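Local coordinates for intimin adherence protein (Escherichia coli O157:H7, PDB 3NCX) that serves as an outer-membrane adhesin whose C-terminal region probably binds the translocated receptor Tir during attachment to host cells, at residues A[112-124]-A[179-189]. The protein carries 1 engineered substitution. Residues are numbered along the deposited sequence; the frame is centred on the assembly and turned at random.
Sequences ICKNLLPSTQTVL and NTPNVYAVCVE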
loop_
_atom_site.group_PDB
_atom_site.type_symbol
_atom_site.label_atom_id
_atom_site.label_comp_id
_atom_site.label_asym_id
_atom_site.label_seq_id
_atom_site.Cartn_x
_atom_site.Cartn_y
_atom_site.Cartn_z
ATOM N N ILE A 112 6.315 16.061 -12.382
ATOM C CA ILE A 112 6.556 15.560 -11.034
ATOM C C ILE A 112 6.703 14.042 -11.033
ATOM O O ILE A 112 7.645 13.498 -10.457
ATOM C CB ILE A 112 5.420 15.951 -10.076
ATOM C CG1 ILE A 112 5.434 17.458 -9.823
ATOM C CG2 ILE A 112 5.543 15.189 -8.766
ATOM C CD1 ILE A 112 4.321 17.935 -8.923
ATOM N N CYS A 113 5.768 13.364 -11.688
ATOM C CA CYS A 113 5.793 11.909 -11.760
ATOM C C CYS A 113 6.622 11.422 -12.943
ATOM O O CYS A 113 6.505 10.270 -13.358
ATOM C CB CYS A 113 4.371 11.351 -11.850
ATOM S SG CYS A 113 3.376 11.599 -10.359
ATOM N N LYS A 114 7.460 12.303 -13.478
ATOM C CA LYS A 114 8.304 11.961 -14.615
ATOM C C LYS A 114 7.526 11.154 -15.651
ATOM O O LYS A 114 7.992 10.117 -16.125
ATOM C CB LYS A 114 9.543 11.189 -14.157
ATOM C CG LYS A 114 10.528 12.025 -13.351
ATOM C CD LYS A 114 11.830 11.272 -13.111
ATOM C CE LYS A 114 12.852 12.150 -12.404
ATOM N NZ LYS A 114 14.160 11.458 -12.233
ATOM N N ASN A 115 6.334 11.639 -15.984
ATOM C CA ASN A 115 5.474 10.999 -16.972
ATOM C C ASN A 115 5.138 9.551 -16.629
ATOM O O ASN A 115 5.161 8.676 -17.494
ATOM C CB ASN A 115 6.101 11.091 -18.365
ATOM C CG ASN A 115 6.213 12.521 -18.857
ATOM O OD1 ASN A 115 5.403 12.974 -19.664
ATOM N ND2 ASN A 115 7.215 13.241 -18.367
ATOM N N LEU A 116 4.823 9.308 -15.360
ATOM C CA LEU A 116 4.418 7.981 -14.910
ATOM C C LEU A 116 3.051 8.015 -14.233
ATOM O O LEU A 116 2.790 7.255 -13.300
ATOM C CB LEU A 116 5.463 7.380 -13.967
ATOM C CG LEU A 116 6.800 7.001 -14.604
ATOM C CD1 LEU A 116 7.679 6.266 -13.603
ATOM C CD2 LEU A 116 6.572 6.152 -15.847
ATOM N N LEU A 117 2.185 8.904 -14.706
ATOM C CA LEU A 117 0.813 8.966 -14.220
ATOM C C LEU A 117 0.089 7.673 -14.576
ATOM O O LEU A 117 0.418 7.033 -15.575
ATOM C CB LEU A 117 0.084 10.159 -14.838
ATOM C CG LEU A 117 0.683 11.542 -14.579
ATOM C CD1 LEU A 117 -0.069 12.601 -15.369
ATOM C CD2 LEU A 117 0.680 11.867 -13.091
ATOM N N PRO A 118 -0.899 7.282 -13.759
ATOM C CA PRO A 118 -1.648 6.050 -14.032
ATOM C C PRO A 118 -2.205 6.042 -15.452
ATOM O O PRO A 118 -2.799 7.027 -15.887
ATOM C CB PRO A 118 -2.781 6.083 -12.995
ATOM C CG PRO A 118 -2.807 7.485 -12.469
ATOM C CD PRO A 118 -1.403 7.981 -12.567
ATOM N N SER A 119 -2.000 4.938 -16.163
ATOM C CA SER A 119 -2.397 4.840 -17.563
ATOM C C SER A 119 -3.914 4.844 -17.737
ATOM O O SER A 119 -4.429 5.370 -18.722
ATOM C CB SER A 119 -1.797 3.586 -18.202
ATOM O OG SER A 119 -2.278 2.412 -17.572
ATOM N N THR A 120 -4.621 4.248 -16.781
ATOM C CA THR A 120 -6.079 4.194 -16.820
ATOM C C THR A 120 -6.674 4.283 -15.421
ATOM O O THR A 120 -5.951 4.300 -14.426
ATOM C CB THR A 120 -6.591 2.902 -17.493
ATOM O OG1 THR A 120 -5.984 1.761 -16.872
ATOM C CG2 THR A 120 -6.260 2.900 -18.976
ATOM N N GLN A 121 -8.000 4.343 -15.353
ATOM C CA GLN A 121 -8.699 4.400 -14.076
ATOM C C GLN A 121 -8.548 3.087 -13.316
ATOM O O GLN A 121 -8.574 3.059 -12.086
ATOM C CB GLN A 121 -10.179 4.713 -14.292
ATOM C CG GLN A 121 -11.018 4.609 -13.032
ATOM C CD GLN A 121 -12.469 4.970 -13.268
ATOM O OE1 GLN A 121 -12.777 6.010 -13.851
ATOM N NE2 GLN A 121 -13.373 4.108 -12.819
ATOM N N THR A 122 -8.389 1.998 -14.062
ATOM C CA THR A 122 -8.240 0.676 -13.471
ATOM C C THR A 122 -6.951 0.577 -12.659
ATOM O O THR A 122 -6.915 -0.070 -11.610
ATOM C CB THR A 122 -8.267 -0.424 -14.546
ATOM O OG1 THR A 122 -9.539 -0.417 -15.205
ATOM C CG2 THR A 122 -8.042 -1.788 -13.921
ATOM N N VAL A 123 -5.894 1.221 -13.141
ATOM C CA VAL A 123 -4.629 1.230 -12.419
ATOM C C VAL A 123 -4.852 1.695 -10.984
ATOM O O VAL A 123 -4.229 1.189 -10.051
ATOM C CB VAL A 123 -3.594 2.142 -13.098
ATOM C CG1 VAL A 123 -2.283 2.118 -12.329
ATOM C CG2 VAL A 123 -3.375 1.712 -14.539
ATOM N N LEU A 124 -5.762 2.649 -10.816
ATOM C CA LEU A 124 -6.050 3.218 -9.503
ATOM C C LEU A 124 -7.169 2.478 -8.773
ATOM O O LEU A 124 -7.074 2.225 -7.573
ATOM C CB LEU A 124 -6.402 4.701 -9.632
ATOM C CG LEU A 124 -5.286 5.627 -10.121
ATOM C CD1 LEU A 124 -5.835 7.011 -10.437
ATOM C CD2 LEU A 124 -4.174 5.712 -9.089
ATOM N N ASN A 179 -5.879 22.619 -15.396
ATOM C CA ASN A 179 -5.521 23.573 -14.353
ATOM C C ASN A 179 -6.548 23.633 -13.230
ATOM O O ASN A 179 -6.984 24.713 -12.830
ATOM C CB ASN A 179 -5.304 24.965 -14.946
ATOM C CG ASN A 179 -4.108 25.020 -15.873
ATOM O OD1 ASN A 179 -3.146 24.269 -15.708
ATOM N ND2 ASN A 179 -4.162 25.911 -16.855
ATOM N N THR A 180 -6.929 22.464 -12.727
ATOM C CA THR A 180 -7.851 22.372 -11.605
ATOM C C THR A 180 -7.083 22.117 -10.315
ATOM O O THR A 180 -6.212 21.251 -10.270
ATOM C CB THR A 180 -8.880 21.242 -11.811
ATOM O OG1 THR A 180 -9.669 21.516 -12.975
ATOM C CG2 THR A 180 -9.795 21.123 -10.603
ATOM N N PRO A 181 -7.397 22.882 -9.260
ATOM C CA PRO A 181 -6.764 22.692 -7.953
ATOM C C PRO A 181 -7.325 21.473 -7.225
ATOM O O PRO A 181 -8.282 20.864 -7.701
ATOM C CB PRO A 181 -7.139 23.969 -7.200
ATOM C CG PRO A 181 -8.442 24.371 -7.800
ATOM C CD PRO A 181 -8.337 24.018 -9.257
ATOM N N ASN A 182 -6.728 21.128 -6.089
ATOM C CA ASN A 182 -7.205 20.027 -5.256
ATOM C C ASN A 182 -7.059 18.649 -5.898
ATOM O O ASN A 182 -7.796 17.723 -5.564
ATOM C CB ASN A 182 -8.660 20.259 -4.838
ATOM C CG ASN A 182 -8.847 21.554 -4.070
ATOM O OD1 ASN A 182 -9.521 22.473 -4.536
ATOM N ND2 ASN A 182 -8.251 21.633 -2.886
ATOM N N VAL A 183 -6.107 18.511 -6.815
ATOM C CA VAL A 183 -5.853 17.224 -7.457
ATOM C C VAL A 183 -4.423 16.763 -7.201
ATOM O O VAL A 183 -3.468 17.479 -7.506
ATOM C CB VAL A 183 -6.105 17.280 -8.975
ATOM C CG1 VAL A 183 -5.968 15.894 -9.577
ATOM C CG2 VAL A 183 -7.482 17.854 -9.265
ATOM N N TYR A 184 -4.280 15.565 -6.642
ATOM C CA TYR A 184 -2.969 15.033 -6.285
ATOM C C TYR A 184 -2.236 14.425 -7.474
ATOM O O TYR A 184 -2.849 13.809 -8.346
ATOM C CB TYR A 184 -3.095 13.990 -5.171
ATOM C CG TYR A 184 -3.384 14.582 -3.814
ATOM C CD1 TYR A 184 -4.685 14.854 -3.418
ATOM C CD2 TYR A 184 -2.356 14.872 -2.928
ATOM C CE1 TYR A 184 -4.957 15.397 -2.180
ATOM C CE2 TYR A 184 -2.617 15.416 -1.688
ATOM C CZ TYR A 184 -3.920 15.677 -1.317
ATOM O OH TYR A 184 -4.188 16.219 -0.080
ATOM N N ALA A 185 -0.919 14.602 -7.499
ATOM C CA ALA A 185 -0.082 13.964 -8.505
ATOM C C ALA A 185 0.316 12.575 -8.027
ATOM O O ALA A 185 1.216 12.429 -7.200
ATOM C CB ALA A 185 1.153 14.805 -8.782
ATOM N N VAL A 186 -0.366 11.555 -8.541
ATOM C CA VAL A 186 -0.088 10.180 -8.145
ATOM C C VAL A 186 0.830 9.491 -9.148
ATOM O O VAL A 186 0.460 9.270 -10.302
ATOM C CB VAL A 186 -1.383 9.359 -7.971
ATOM C CG1 VAL A 186 -1.053 7.905 -7.682
ATOM C CG2 VAL A 186 -2.232 9.941 -6.852
ATOM N N CYS A 187 2.033 9.157 -8.697
ATOM C CA CYS A 187 3.013 8.500 -9.546
ATOM C C CYS A 187 2.856 6.989 -9.474
ATOM O O CYS A 187 2.798 6.410 -8.388
ATOM C CB CYS A 187 4.433 8.899 -9.139
ATOM S SG CYS A 187 4.748 10.682 -9.168
ATOM N N VAL A 188 2.778 6.355 -10.636
ATOM C CA VAL A 188 2.714 4.905 -10.704
ATOM C C VAL A 188 4.091 4.364 -11.053
ATOM O O VAL A 188 4.547 4.491 -12.189
ATOM C CB VAL A 188 1.698 4.435 -11.752
ATOM C CG1 VAL A 188 1.681 2.917 -11.826
ATOM C CG2 VAL A 188 0.318 4.972 -11.419
ATOM N N GLU A 189 4.753 3.770 -10.067
ATOM C CA GLU A 189 6.111 3.277 -10.252
ATOM C C GLU A 189 6.219 1.782 -9.961
ATOM O O GLU A 189 6.542 0.993 -10.848
ATOM C CB GLU A 189 7.082 4.064 -9.370
ATOM C CG GLU A 189 7.015 5.569 -9.584
ATOM C CD GLU A 189 8.047 6.327 -8.769
ATOM O OE1 GLU A 189 8.852 5.678 -8.069
ATOM O OE2 GLU A 189 8.052 7.575 -8.833
ATOM O OXT GLU A 189 5.982 1.330 -8.842
HETATM O O HOH W 1 8.453 10.856 -9.291
HETATM O O HOH W 2 7.990 8.897 -11.217
#
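V188 N gives the direct polar bond of this contact, to L116 O, 2.8 Å long with 159° at the hydrogen. Waters add a second, indirect link through E189: water 2 is hydrogen-bonded to E189 OE2 at 2.7 Å, and weakly to C113 O, while water 1 bonds I112 O at 3.0 Å and, weakly, OE2. The other carboxylate oxygen, OE1, forms a salt bridge with K99 on the neighbouring strand, so the group is held from both oxygens.

One residue back along the strand from V188, C187 SG is joined to C113 SG in a disulfide with a chi3 of -87°. Each sulfur sits beside its own backbone N, and C113 SG also rests near A185 CB, at 4.2 Å. C113 is where helix 106-112 ends, in a Schellman motif with K114 at positive phi, which lets the chain turn away just as the sulfur bridge pins it to strand 184-188.

On the side of the V188–L116 bond away from the disulfide, V188 CG2 lies over the P118 ring, 3.6 Å from CB, the two side chains running at a slant. A chi1 of 178° turns V188 CG1 anti to N and puts CG2 beside N, over that ring, while both methyls face V123 CG1 tip to tip, CG2 at 4.0 Å. Further along, L124 CD2 touches V186 CG1 at 4.1 Å, and both side chains also pack on A148 of strand 147-149. The exposed L116 side chain crosses that of E189 at about a right angle, CD1 meeting CG.

The disulfide thus ties the end of the domain's first helix to the C-terminal strand, which pairs with strand 97-103, an arrangement characteristic of the C-type lectin-like domain of intimin.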